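Local structure of uracil-DNA glycosylase (Epstein-Barr virus, 6LYJ) at residues P31-D36 and F77-D82; A53-L58 and A163-A168; Y119-R124 and K229-N234; V186-G191 and L207-Q212. The protein is a viral member of the uracil-DNA glycosylase superfamily, an alpha/beta protein built round a parallel sheet of four strands. All blocks are in the same frame, centred on the assembly; numbering follows the deposited sequence.

Contact 4 is the buried one of the four: two neighbouring parallel strands of the central sheet, joined by backbone hydrogen bonds and flanked by apolar side chains. The other three lie further from the chain's centre and are partly buried. Contact 3, which touches contact 4, fixes the loop before helix 235-245 to helix 113-125 through a carboxylate and a guanidinium. Contacts 1 and 2 are largely apolar and involve successive N-terminal helices, 32-38 and 42-59; contact 1 adds a bridging water. Both also reach helix 167-181, contact 2 through its first turn and contact 1 through the surroundings of W34. Contacts 2 and 3 lie on opposite sides of the chain's centre, about 34 Å apart between centres.

Contact 1: P31-D36 and F77-D82; sequences PDLWLD and FCDPSD
W34 carries a chi1 of -91°, about thirty degrees from the usual staggered value, and this rotation, with the ring turned nearly perpendicular to the CA-CB-CG plane (chi2 87°), lays the indole beside P80. The two side chains pass each other in opposite directions. P80 CB stands over one face of the indole, 4.0 Å from the centroid of the five-membered ring of W34 and only 19° off its normal, which makes this a CH-pi contact. The closest ring atom is CE2 of W34, 3.8 Å from P80 CB. L33 meets the CG-CD side of the proline, which the indole also borders: L33 CB lies 3.8 Å from P80 CD, and L33 O is 3.7 Å from P80 CG. P80 thus packs against both L33 and the indole of W34. Further out, the leucine side chain slants across that of D79 at the surface.

The polar edge of the indole is served by a water. It lies in the ring plane, accepts from W34 NE1 at 2.7 Å and donates to C78 O, also at 2.7 Å. Since W34 NE1 and C78 O are 4.4 Å apart, the water spans a distance too long for a direct bond and links the loop carbonyl to the indole N-H of the helix residue.

The contact joins helix 32-38 to the loop leading into strand 85-89. W34 also packs edge-to-face with W74 and against V174 and L178 of helix 167-181, while F77 lies on helix 138-142.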
loop_
_atom_site.group_PDB
_atom_site.type_symbol
_atom_site.label_atom_id
_atom_site.label_comp_id
_atom_site.label_asym_id
_atom_site.label_seq_id
_atom_site.Cartn_x
_atom_site.Cartn_y
_atom_site.Cartn_z
ATOM N N PRO A 31 11.877 18.736 6.591
ATOM C CA PRO A 31 11.980 19.642 7.739
ATOM C C PRO A 31 13.388 19.638 8.306
ATOM O O PRO A 31 14.150 18.679 8.152
ATOM C CB PRO A 31 10.974 19.071 8.748
ATOM C CG PRO A 31 10.149 18.083 7.975
ATOM C CD PRO A 31 11.024 17.575 6.886
ATOM N N ASP A 32 13.724 20.741 8.979
ATOM C CA ASP A 32 15.074 20.908 9.511
ATOM C C ASP A 32 15.434 19.791 10.486
ATOM O O ASP A 32 16.592 19.361 10.544
ATOM C CB ASP A 32 15.202 22.271 10.194
ATOM C CG ASP A 32 15.092 23.429 9.217
ATOM O OD1 ASP A 32 15.609 23.311 8.086
ATOM O OD2 ASP A 32 14.488 24.459 9.584
ATOM N N LEU A 33 14.465 19.323 11.277
ATOM C CA LEU A 33 14.753 18.235 12.207
ATOM C C LEU A 33 15.164 16.971 11.463
ATOM O O LEU A 33 16.048 16.236 11.914
ATOM C CB LEU A 33 13.537 17.970 13.091
ATOM C CG LEU A 33 13.357 18.944 14.254
ATOM C CD1 LEU A 33 11.985 18.759 14.865
ATOM C CD2 LEU A 33 14.446 18.756 15.302
ATOM N N TRP A 34 14.560 16.721 10.299
ATOM C CA TRP A 34 14.944 15.555 9.511
ATOM C C TRP A 34 16.316 15.738 8.878
ATOM O O TRP A 34 17.081 14.774 8.765
ATOM C CB TRP A 34 13.883 15.240 8.459
ATOM C CG TRP A 34 12.867 14.282 8.985
ATOM C CD1 TRP A 34 11.728 14.581 9.675
ATOM C CD2 TRP A 34 12.922 12.853 8.898
ATOM N NE1 TRP A 34 11.060 13.424 10.007
ATOM C CE2 TRP A 34 11.774 12.351 9.542
ATOM C CE3 TRP A 34 13.829 11.950 8.331
ATOM C CZ2 TRP A 34 11.507 10.985 9.634
ATOM C CZ3 TRP A 34 13.563 10.595 8.424
ATOM C CH2 TRP A 34 12.412 10.126 9.069
ATOM N N LEU A 35 16.638 16.951 8.428
ATOM C CA LEU A 35 17.985 17.200 7.925
ATOM C C LEU A 35 19.021 16.961 9.017
ATOM O O LEU A 35 20.051 16.322 8.776
ATOM C CB LEU A 35 18.091 18.623 7.381
ATOM C CG LEU A 35 17.268 18.904 6.121
ATOM C CD1 LEU A 35 17.347 20.376 5.738
ATOM C CD2 LEU A 35 17.699 18.010 4.967
ATOM N N ASP A 36 18.758 17.460 10.229
ATOM C CA ASP A 36 19.643 17.181 11.357
ATOM C C ASP A 36 19.735 15.684 11.638
ATOM O O ASP A 36 20.816 15.165 11.938
ATOM C CB ASP A 36 19.163 17.927 12.605
ATOM C CG ASP A 36 19.199 19.435 12.438
ATOM O OD1 ASP A 36 19.946 19.920 11.562
ATOM O OD2 ASP A 36 18.486 20.137 13.189
ATOM N N PHE A 77 5.053 15.367 11.156
ATOM C CA PHE A 77 4.100 15.208 12.251
ATOM C C PHE A 77 4.749 14.953 13.604
ATOM O O PHE A 77 4.060 15.042 14.626
ATOM C CB PHE A 77 3.126 14.054 11.962
ATOM C CG PHE A 77 2.090 14.365 10.921
ATOM C CD1 PHE A 77 2.379 14.252 9.573
ATOM C CD2 PHE A 77 0.811 14.756 11.298
ATOM C CE1 PHE A 77 1.418 14.531 8.617
ATOM C CE2 PHE A 77 -0.154 15.041 10.348
ATOM C CZ PHE A 77 0.149 14.929 9.006
ATOM N N CYS A 78 6.047 14.670 13.648
ATOM C CA CYS A 78 6.723 14.475 14.921
ATOM C C CYS A 78 8.216 14.618 14.695
ATOM O O CYS A 78 8.699 14.547 13.560
ATOM C CB CYS A 78 6.403 13.108 15.541
ATOM S SG CYS A 78 7.164 11.705 14.697
ATOM N N ASP A 79 8.945 14.791 15.791
ATOM C CA ASP A 79 10.390 14.805 15.688
ATOM C C ASP A 79 10.864 13.402 15.328
ATOM O O ASP A 79 10.329 12.418 15.847
ATOM C CB ASP A 79 11.022 15.235 17.011
ATOM C CG ASP A 79 10.593 16.623 17.442
ATOM O OD1 ASP A 79 9.909 17.310 16.656
ATOM O OD2 ASP A 79 10.943 17.027 18.570
ATOM N N PRO A 80 11.855 13.273 14.445
ATOM C CA PRO A 80 12.311 11.927 14.070
ATOM C C PRO A 80 12.842 11.130 15.248
ATOM O O PRO A 80 12.697 9.902 15.269
ATOM C CB PRO A 80 13.398 12.198 13.017
ATOM C CG PRO A 80 13.717 13.661 13.129
ATOM C CD PRO A 80 12.471 14.322 13.617
ATOM N N SER A 81 13.440 11.794 16.241
ATOM C CA SER A 81 13.930 11.087 17.419
ATOM C C SER A 81 12.806 10.444 18.219
ATOM O O SER A 81 13.073 9.547 19.026
ATOM C CB SER A 81 14.719 12.039 18.321
ATOM O OG SER A 81 15.950 12.399 17.723
ATOM N N ASP A 82 11.564 10.889 18.029
ATOM C CA ASP A 82 10.412 10.369 18.754
ATOM C C ASP A 82 9.663 9.277 17.996
ATOM O O ASP A 82 8.608 8.832 18.457
ATOM C CB ASP A 82 9.455 11.513 19.099
ATOM C CG ASP A 82 10.078 12.527 20.037
ATOM O OD1 ASP A 82 10.951 12.141 20.841
ATOM O OD2 ASP A 82 9.695 13.713 19.968
HETATM O O HOH W 1 9.117 12.580 11.751
#

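Contact 2: A53-L58 and A163-A168; sequences ACVRRL and ADIGWA
The indole of W167 is met by V55 at a slant: CG2 of V55 lies 3.8 Å from both NE1 and CZ2 of W167, and the two side chains are roughly perpendicular. The indole nitrogen itself finds its polar partner in the hydroxyl of T153.

I165 carries most of the apolar contact. Its chi1 of 68° sets CG1 between the backbone N and the carbonyl carbon, and an extended chi2 sends CD1 on to V55, where it lies 3.6 Å from V55 CG2. The same methyl of V55 therefore serves both isoleucine and tryptophan. Nearer the isoleucine backbone, SG of C54 is 4.0 Å from I165 CB, and the other branch, CG2 of I165, is approached loosely by L58 CD1 at 4.4 Å.

C54, V55 and L58 belong to one side of helix 42-59, which is thereby packed against the approach to helix 167-181. G166, at the N-cap position, separates I165 from that helix; L48 and V51, earlier on helix 42-59, also touch W167.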
loop_
_atom_site.group_PDB
_atom_site.type_symbol
_atom_site.label_atom_id
_atom_site.label_comp_id
_atom_site.label_asym_id
_atom_site.label_seq_id
_atom_site.Cartn_x
_atom_site.Cartn_y
_atom_site.Cartn_z
ATOM N N ALA A 53 14.612 17.208 -8.493
ATOM C CA ALA A 53 14.622 17.894 -9.780
ATOM C C ALA A 53 13.956 17.049 -10.860
ATOM O O ALA A 53 13.254 17.580 -11.729
ATOM C CB ALA A 53 16.059 18.247 -10.171
ATOM N N CYS A 54 14.199 15.737 -10.844
ATOM C CA CYS A 54 13.541 14.844 -11.792
ATOM C C CYS A 54 12.027 14.942 -11.665
ATOM O O CYS A 54 11.308 15.043 -12.672
ATOM C CB CYS A 54 14.004 13.404 -11.562
ATOM S SG CYS A 54 13.199 12.179 -12.621
ATOM N N VAL A 55 11.523 14.894 -10.428
ATOM C CA VAL A 55 10.079 15.010 -10.228
ATOM C C VAL A 55 9.582 16.365 -10.721
ATOM O O VAL A 55 8.501 16.469 -11.315
ATOM C CB VAL A 55 9.712 14.775 -8.750
ATOM C CG1 VAL A 55 8.210 14.943 -8.540
ATOM C CG2 VAL A 55 10.157 13.391 -8.297
ATOM N N ARG A 56 10.359 17.428 -10.476
ATOM C CA ARG A 56 9.974 18.753 -10.963
ATOM C C ARG A 56 9.861 18.785 -12.483
ATOM O O ARG A 56 8.954 19.421 -13.031
ATOM C CB ARG A 56 10.963 19.815 -10.482
ATOM C CG ARG A 56 10.800 20.183 -9.019
ATOM C CD ARG A 56 11.526 21.474 -8.695
ATOM N NE ARG A 56 11.444 21.797 -7.274
ATOM C CZ ARG A 56 12.498 21.960 -6.485
ATOM N NH1 ARG A 56 13.723 21.851 -6.983
ATOM N NH2 ARG A 56 12.328 22.251 -5.203
ATOM N N ARG A 57 10.783 18.117 -13.182
ATOM C CA ARG A 57 10.681 18.045 -14.638
ATOM C C ARG A 57 9.447 17.262 -15.064
ATOM O O ARG A 57 8.744 17.657 -16.004
ATOM C CB ARG A 57 11.935 17.406 -15.242
ATOM C CG ARG A 57 13.201 18.241 -15.144
ATOM C CD ARG A 57 14.320 17.647 -15.997
ATOM N NE ARG A 57 14.565 16.233 -15.714
ATOM C CZ ARG A 57 15.364 15.782 -14.750
ATOM N NH1 ARG A 57 15.996 16.630 -13.951
ATOM N NH2 ARG A 57 15.521 14.475 -14.579
ATOM N N LEU A 58 9.175 16.142 -14.389
ATOM C CA LEU A 58 8.029 15.319 -14.765
ATOM C C LEU A 58 6.703 16.023 -14.492
ATOM O O LEU A 58 5.709 15.747 -15.172
ATOM C CB LEU A 58 8.083 13.980 -14.029
ATOM C CG LEU A 58 9.269 13.075 -14.374
ATOM C CD1 LEU A 58 9.406 11.954 -13.357
ATOM C CD2 LEU A 58 9.103 12.511 -15.776
ATOM N N ALA A 163 8.777 4.419 -9.841
ATOM C CA ALA A 163 9.513 3.435 -9.054
ATOM C C ALA A 163 11.019 3.468 -9.296
ATOM O O ALA A 163 11.774 2.961 -8.461
ATOM C CB ALA A 163 8.980 2.027 -9.338
ATOM N N ASP A 164 11.483 4.038 -10.411
ATOM C CA ASP A 164 12.896 3.958 -10.769
ATOM C C ASP A 164 13.560 5.322 -10.918
ATOM O O ASP A 164 14.602 5.427 -11.572
ATOM C CB ASP A 164 13.073 3.152 -12.059
ATOM C CG ASP A 164 12.692 1.695 -11.893
ATOM O OD1 ASP A 164 13.115 1.078 -10.892
ATOM O OD2 ASP A 164 11.963 1.168 -12.761
ATOM N N ILE A 165 12.990 6.377 -10.338
ATOM C CA ILE A 165 13.579 7.702 -10.481
ATOM C C ILE A 165 14.483 8.066 -9.315
ATOM O O ILE A 165 15.043 9.171 -9.293
ATOM C CB ILE A 165 12.488 8.770 -10.681
ATOM C CG1 ILE A 165 11.657 8.923 -9.411
ATOM C CG2 ILE A 165 11.610 8.398 -11.869
ATOM C CD1 ILE A 165 10.665 10.049 -9.486
ATOM N N GLY A 166 14.645 7.171 -8.345
ATOM C CA GLY A 166 15.578 7.377 -7.254
ATOM C C GLY A 166 14.951 7.478 -5.880
ATOM O O GLY A 166 15.691 7.650 -4.901
ATOM N N TRP A 167 13.623 7.400 -5.743
ATOM C CA TRP A 167 13.024 7.453 -4.413
ATOM C C TRP A 167 13.444 6.260 -3.561
ATOM O O TRP A 167 13.605 6.389 -2.343
ATOM C CB TRP A 167 11.496 7.519 -4.507
ATOM C CG TRP A 167 10.931 8.866 -4.896
ATOM C CD1 TRP A 167 10.038 9.121 -5.902
ATOM C CD2 TRP A 167 11.218 10.134 -4.289
ATOM N NE1 TRP A 167 9.752 10.461 -5.953
ATOM C CE2 TRP A 167 10.464 11.106 -4.975
ATOM C CE3 TRP A 167 12.043 10.541 -3.233
ATOM C CZ2 TRP A 167 10.507 12.459 -4.640
ATOM C CZ3 TRP A 167 12.085 11.886 -2.903
ATOM C CH2 TRP A 167 11.323 12.828 -3.604
ATOM N N ALA A 168 13.592 5.082 -4.179
ATOM C CA ALA A 168 13.885 3.875 -3.410
ATOM C C ALA A 168 15.230 3.975 -2.697
ATOM O O ALA A 168 15.362 3.541 -1.547
ATOM C CB ALA A 168 13.849 2.645 -4.321
#

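Contact 3: Y119-R124 and K229-N234; sequences YAELHR and KFLGNN
E121 is bonded by the loop at both carboxylate oxygens. G232 N donates to E121 OE1 in a short, nearly straight bond of 2.6 Å (N-H...O angle 167°), and N234 N donates to E121 OE2 at 2.9 Å along a more bent path. Both backbone donors come from above the carboxylate plane, at 43° and 51° to it. R124, one helical turn on, takes a different direction: it grips the carboxylate side-on, NE to E121 OE1 at 2.9 Å and NH2 to E121 OE2 at 2.8 Å, the latter using the syn lone pair of OE2; together the two bonds make a bidentate salt bridge. At OE1 the arginine and G232 arrive from opposite faces. A bend at chi3 of R124 folds the guanidinium back to this place, where G232 CA lies over one face, 3.4 Å from R124 NE. R124 NH2 also reaches N234 OD1 at 3.3 Å, and a water accepts from NH1.

A type II turn from F230 to N233, with G232 at its third place and N233 N bonded to F230 O, presents G232 N, and N234 N follows directly after it. F230 CE2 packs obliquely against E121 CB at 3.6 Å. N233 holds the far end: its OD1 accepts from H235 N, and its ND2, lying over the F230 ring, bonds to S211 OG.

With each oxygen accepting from one backbone N-H and one arginine nitrogen, the buried carboxylate is well compensated and probably stays ionised. Two directions of grip also fix its rotation, coupling helix 113-125 to the loop just before helix 235-245.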
loop_
_atom_site.group_PDB
_atom_site.type_symbol
_atom_site.label_atom_id
_atom_site.label_comp_id
_atom_site.label_asym_id
_atom_site.label_seq_id
_atom_site.Cartn_x
_atom_site.Cartn_y
_atom_site.Cartn_z
ATOM N N TYR A 119 -8.000 -1.453 9.582
ATOM C CA TYR A 119 -9.005 -1.170 10.602
ATOM C C TYR A 119 -9.607 -2.455 11.156
ATOM O O TYR A 119 -9.882 -2.552 12.356
ATOM C CB TYR A 119 -10.115 -0.289 10.024
ATOM C CG TYR A 119 -9.725 1.140 9.724
ATOM C CD1 TYR A 119 -8.530 1.674 10.187
ATOM C CD2 TYR A 119 -10.571 1.963 8.992
ATOM C CE1 TYR A 119 -8.177 2.978 9.901
ATOM C CE2 TYR A 119 -10.237 3.273 8.717
ATOM C CZ TYR A 119 -9.042 3.776 9.176
ATOM O OH TYR A 119 -8.717 5.084 8.907
ATOM N N ALA A 120 -9.850 -3.441 10.286
ATOM C CA ALA A 120 -10.444 -4.699 10.733
ATOM C C ALA A 120 -9.522 -5.430 11.702
ATOM O O ALA A 120 -9.977 -5.998 12.701
ATOM C CB ALA A 120 -10.770 -5.588 9.530
ATOM N N GLU A 121 -8.219 -5.426 11.418
ATOM C CA GLU A 121 -7.279 -6.065 12.337
ATOM C C GLU A 121 -7.165 -5.289 13.645
ATOM O O GLU A 121 -7.069 -5.888 14.725
ATOM C CB GLU A 121 -5.912 -6.215 11.671
ATOM C CG GLU A 121 -4.770 -6.536 12.633
ATOM C CD GLU A 121 -4.955 -7.838 13.399
ATOM O OE1 GLU A 121 -5.744 -8.707 12.966
ATOM O OE2 GLU A 121 -4.294 -7.992 14.448
ATOM N N LEU A 122 -7.208 -3.957 13.572
ATOM C CA LEU A 122 -7.214 -3.156 14.792
ATOM C C LEU A 122 -8.440 -3.474 15.642
ATOM O O LEU A 122 -8.349 -3.580 16.871
ATOM C CB LEU A 122 -7.172 -1.672 14.438
ATOM C CG LEU A 122 -5.801 -1.072 14.123
ATOM C CD1 LEU A 122 -5.980 0.177 13.288
ATOM C CD2 LEU A 122 -5.027 -0.759 15.388
ATOM N N HIS A 123 -9.598 -3.615 14.997
ATOM C CA HIS A 123 -10.840 -3.885 15.712
ATOM C C HIS A 123 -10.839 -5.284 16.318
ATOM O O HIS A 123 -11.346 -5.487 17.429
ATOM C CB HIS A 123 -12.024 -3.703 14.762
ATOM C CG HIS A 123 -13.358 -3.858 15.419
ATOM N ND1 HIS A 123 -14.445 -4.403 14.771
ATOM C CD2 HIS A 123 -13.784 -3.539 16.664
ATOM C CE1 HIS A 123 -15.483 -4.416 15.589
ATOM N NE2 HIS A 123 -15.107 -3.895 16.744
ATOM N N ARG A 124 -10.287 -6.265 15.598
ATOM C CA ARG A 124 -10.143 -7.607 16.158
ATOM C C ARG A 124 -9.227 -7.602 17.377
ATOM O O ARG A 124 -9.537 -8.219 18.404
ATOM C CB ARG A 124 -9.608 -8.570 15.095
ATOM C CG ARG A 124 -9.435 -10.007 15.588
ATOM C CD ARG A 124 -8.394 -10.768 14.766
ATOM N NE ARG A 124 -7.037 -10.283 15.005
ATOM C CZ ARG A 124 -6.310 -10.579 16.078
ATOM N NH1 ARG A 124 -6.804 -11.367 17.023
ATOM N NH2 ARG A 124 -5.083 -10.089 16.209
ATOM N N LYS A 229 -1.184 -14.573 7.897
ATOM C CA LYS A 229 -2.183 -13.681 7.319
ATOM C C LYS A 229 -2.188 -12.330 8.024
ATOM O O LYS A 229 -1.858 -12.220 9.208
ATOM C CB LYS A 229 -3.574 -14.309 7.431
ATOM C CG LYS A 229 -3.811 -15.444 6.467
ATOM C CD LYS A 229 -4.149 -14.891 5.109
ATOM C CE LYS A 229 -4.444 -15.991 4.117
ATOM N NZ LYS A 229 -3.957 -15.576 2.779
ATOM N N PHE A 230 -2.565 -11.285 7.282
ATOM C CA PHE A 230 -2.654 -9.964 7.895
ATOM C C PHE A 230 -3.676 -9.965 9.026
ATOM O O PHE A 230 -3.360 -9.609 10.166
ATOM C CB PHE A 230 -2.997 -8.892 6.862
ATOM C CG PHE A 230 -2.998 -7.503 7.437
ATOM C CD1 PHE A 230 -1.829 -6.764 7.489
ATOM C CD2 PHE A 230 -4.156 -6.958 7.973
ATOM C CE1 PHE A 230 -1.819 -5.491 8.041
ATOM C CE2 PHE A 230 -4.154 -5.691 8.522
ATOM C CZ PHE A 230 -2.985 -4.956 8.558
ATOM N N LEU A 231 -4.919 -10.332 8.718
ATOM C CA LEU A 231 -5.934 -10.430 9.759
ATOM C C LEU A 231 -5.527 -11.501 10.760
ATOM O O LEU A 231 -5.366 -12.671 10.400
ATOM C CB LEU A 231 -7.296 -10.751 9.148
ATOM C CG LEU A 231 -8.464 -10.781 10.136
ATOM C CD1 LEU A 231 -8.765 -9.383 10.658
ATOM C CD2 LEU A 231 -9.697 -11.393 9.493
ATOM N N GLY A 232 -5.349 -11.100 12.016
ATOM C CA GLY A 232 -4.807 -11.989 13.018
ATOM C C GLY A 232 -3.329 -11.818 13.294
ATOM O O GLY A 232 -2.793 -12.533 14.148
ATOM N N ASN A 233 -2.643 -10.905 12.599
ATOM C CA ASN A 233 -1.205 -10.792 12.808
ATOM C C ASN A 233 -0.857 -10.162 14.152
ATOM O O ASN A 233 0.283 -10.307 14.606
ATOM C CB ASN A 233 -0.543 -10.019 11.653
ATOM C CG ASN A 233 -0.951 -8.550 11.587
ATOM O OD1 ASN A 233 -1.533 -7.993 12.515
ATOM N ND2 ASN A 233 -0.621 -7.913 10.475
ATOM N N ASN A 234 -1.804 -9.470 14.791
ATOM C CA ASN A 234 -1.643 -8.935 16.143
ATOM C C ASN A 234 -0.554 -7.866 16.219
ATOM O O ASN A 234 -0.037 -7.584 17.305
ATOM C CB ASN A 234 -1.355 -10.063 17.147
ATOM C CG ASN A 234 -1.974 -9.816 18.508
ATOM O OD1 ASN A 234 -3.062 -9.253 18.615
ATOM N ND2 ASN A 234 -1.282 -10.243 19.558
HETATM O O HOH W 2 -4.805 -12.158 19.420
#

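Contact 4: V186-G191 and L207-Q212; sequences VFMLWG and LVLTSQ
V186 and L209, two residues out of register, meet on the sheet face they share with M188 and W190. Their side chains lean across each other at a slant, and V186 CG1 comes within 3.7 Å of L209 CD1; M188 CG lies further from the same methyl. L189 and V208 repeat the diagonal pairing on the other face, with L189 CD1 3.8 Å from V208 CG1. In both pairs the valine points CG1 anti to its own nitrogen (chi1 near 180°), which swings that methyl toward the leucine.

Between these two faces the backbones run parallel, 17° apart, as neighbours in the four-stranded sheet of this alpha/beta fold, where strand 207-211 is the outermost within the chain. Strand 186-190, helix 191-195 and strand 207-211 form a beta-alpha-beta unit. F187 and L189 each use both N-H and C=O toward the partner strand, L189 N reaching L209 O at 2.8 Å; the return bond from S211 N to L189 O is weak, at 3.3 Å. G191 N continues the ladder to S211 O.

At the C-terminal end, W190 approaches S211 obliquely, its CD1 3.5 Å from S211 OG. That hydroxyl donates forward to the carbonyl of the next residue, Q212 O, at 2.9 Å. The indole N-H of W190 pairs instead with H235 ND1, and F230 meets the W190 ring edge-to-face.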
loop_
_atom_site.group_PDB
_atom_site.type_symbol
_atom_site.label_atom_id
_atom_site.label_comp_id
_atom_site.label_asym_id
_atom_site.label_seq_id
_atom_site.Cartn_x
_atom_site.Cartn_y
_atom_site.Cartn_z
ATOM N N VAL A 186 9.531 -0.071 16.348
ATOM C CA VAL A 186 8.787 -1.156 15.711
ATOM C C VAL A 186 8.697 -0.882 14.216
ATOM O O VAL A 186 8.449 0.256 13.795
ATOM C CB VAL A 186 7.380 -1.314 16.324
ATOM C CG1 VAL A 186 6.628 -2.464 15.656
ATOM C CG2 VAL A 186 7.461 -1.522 17.830
ATOM N N PHE A 187 8.913 -1.921 13.410
ATOM C CA PHE A 187 8.801 -1.852 11.956
ATOM C C PHE A 187 7.778 -2.883 11.496
ATOM O O PHE A 187 7.937 -4.079 11.765
ATOM C CB PHE A 187 10.152 -2.105 11.276
ATOM C CG PHE A 187 11.195 -1.062 11.579
ATOM C CD1 PHE A 187 11.862 -1.056 12.796
ATOM C CD2 PHE A 187 11.505 -0.086 10.647
ATOM C CE1 PHE A 187 12.821 -0.097 13.077
ATOM C CE2 PHE A 187 12.461 0.878 10.921
ATOM C CZ PHE A 187 13.120 0.871 12.136
ATOM N N MET A 188 6.727 -2.424 10.816
ATOM C CA MET A 188 5.657 -3.293 10.329
ATOM C C MET A 188 5.793 -3.423 8.815
ATOM O O MET A 188 5.562 -2.456 8.081
ATOM C CB MET A 188 4.282 -2.749 10.713
ATOM C CG MET A 188 4.056 -2.560 12.214
ATOM S SD MET A 188 2.393 -1.950 12.557
ATOM C CE MET A 188 2.395 -1.851 14.346
ATOM N N LEU A 189 6.158 -4.617 8.356
ATOM C CA LEU A 189 6.406 -4.903 6.945
ATOM C C LEU A 189 5.341 -5.874 6.444
ATOM O O LEU A 189 5.367 -7.060 6.790
ATOM C CB LEU A 189 7.812 -5.475 6.758
ATOM C CG LEU A 189 8.921 -4.694 7.478
ATOM C CD1 LEU A 189 10.294 -5.314 7.257
ATOM C CD2 LEU A 189 8.917 -3.251 7.018
ATOM N N TRP A 190 4.411 -5.375 5.628
ATOM C CA TRP A 190 3.275 -6.156 5.143
ATOM C C TRP A 190 3.453 -6.462 3.659
ATOM O O TRP A 190 3.518 -5.543 2.839
ATOM C CB TRP A 190 1.967 -5.398 5.364
ATOM C CG TRP A 190 1.731 -4.997 6.786
ATOM C CD1 TRP A 190 2.070 -5.701 7.902
ATOM C CD2 TRP A 190 1.107 -3.793 7.244
ATOM N NE1 TRP A 190 1.693 -5.014 9.029
ATOM C CE2 TRP A 190 1.098 -3.839 8.654
ATOM C CE3 TRP A 190 0.554 -2.681 6.601
ATOM C CZ2 TRP A 190 0.557 -2.813 9.433
ATOM C CZ3 TRP A 190 0.017 -1.663 7.378
ATOM C CH2 TRP A 190 0.021 -1.740 8.779
ATOM N N GLY A 191 3.500 -7.747 3.315
ATOM C CA GLY A 191 3.669 -8.160 1.937
ATOM C C GLY A 191 5.129 -8.311 1.540
ATOM O O GLY A 191 6.054 -7.994 2.291
ATOM N N LEU A 207 11.962 -4.347 16.905
ATOM C CA LEU A 207 10.964 -5.375 16.655
ATOM C C LEU A 207 10.528 -5.271 15.199
ATOM O O LEU A 207 9.980 -4.245 14.781
ATOM C CB LEU A 207 9.769 -5.212 17.590
ATOM C CG LEU A 207 8.622 -6.198 17.384
ATOM C CD1 LEU A 207 9.131 -7.623 17.546
ATOM C CD2 LEU A 207 7.481 -5.913 18.352
ATOM N N VAL A 208 10.774 -6.322 14.429
ATOM C CA VAL A 208 10.388 -6.356 13.025
ATOM C C VAL A 208 9.204 -7.304 12.900
ATOM O O VAL A 208 9.342 -8.519 13.088
ATOM C CB VAL A 208 11.556 -6.784 12.128
ATOM C CG1 VAL A 208 11.121 -6.820 10.668
ATOM C CG2 VAL A 208 12.735 -5.839 12.328
ATOM N N LEU A 209 8.036 -6.744 12.603
ATOM C CA LEU A 209 6.803 -7.504 12.455
ATOM C C LEU A 209 6.490 -7.668 10.975
ATOM O O LEU A 209 6.459 -6.683 10.229
ATOM C CB LEU A 209 5.644 -6.806 13.170
ATOM C CG LEU A 209 5.839 -6.525 14.664
ATOM C CD1 LEU A 209 4.736 -5.625 15.198
ATOM C CD2 LEU A 209 5.876 -7.836 15.438
ATOM N N THR A 210 6.262 -8.908 10.553
ATOM C CA THR A 210 5.979 -9.209 9.160
ATOM C C THR A 210 4.690 -10.008 9.056
ATOM O O THR A 210 4.321 -10.750 9.972
ATOM C CB THR A 210 7.116 -10.001 8.499
ATOM O OG1 THR A 210 7.219 -11.287 9.117
ATOM C CG2 THR A 210 8.442 -9.267 8.640
ATOM N N SER A 211 4.010 -9.847 7.927
ATOM C CA SER A 211 2.824 -10.631 7.601
ATOM C C SER A 211 2.517 -10.411 6.127
ATOM O O SER A 211 3.180 -9.626 5.441
ATOM C CB SER A 211 1.628 -10.248 8.477
ATOM O OG SER A 211 1.048 -9.029 8.048
ATOM N N GLN A 212 1.492 -11.110 5.647
ATOM C CA GLN A 212 0.966 -10.826 4.323
ATOM C C GLN A 212 0.371 -9.422 4.277
ATOM O O GLN A 212 0.087 -8.800 5.303
ATOM C CB GLN A 212 -0.088 -11.856 3.928
ATOM C CG GLN A 212 0.497 -13.188 3.516
ATOM C CD GLN A 212 -0.556 -14.136 2.997
ATOM O OE1 GLN A 212 -1.714 -14.077 3.403
ATOM N NE2 GLN A 212 -0.162 -15.014 2.085
#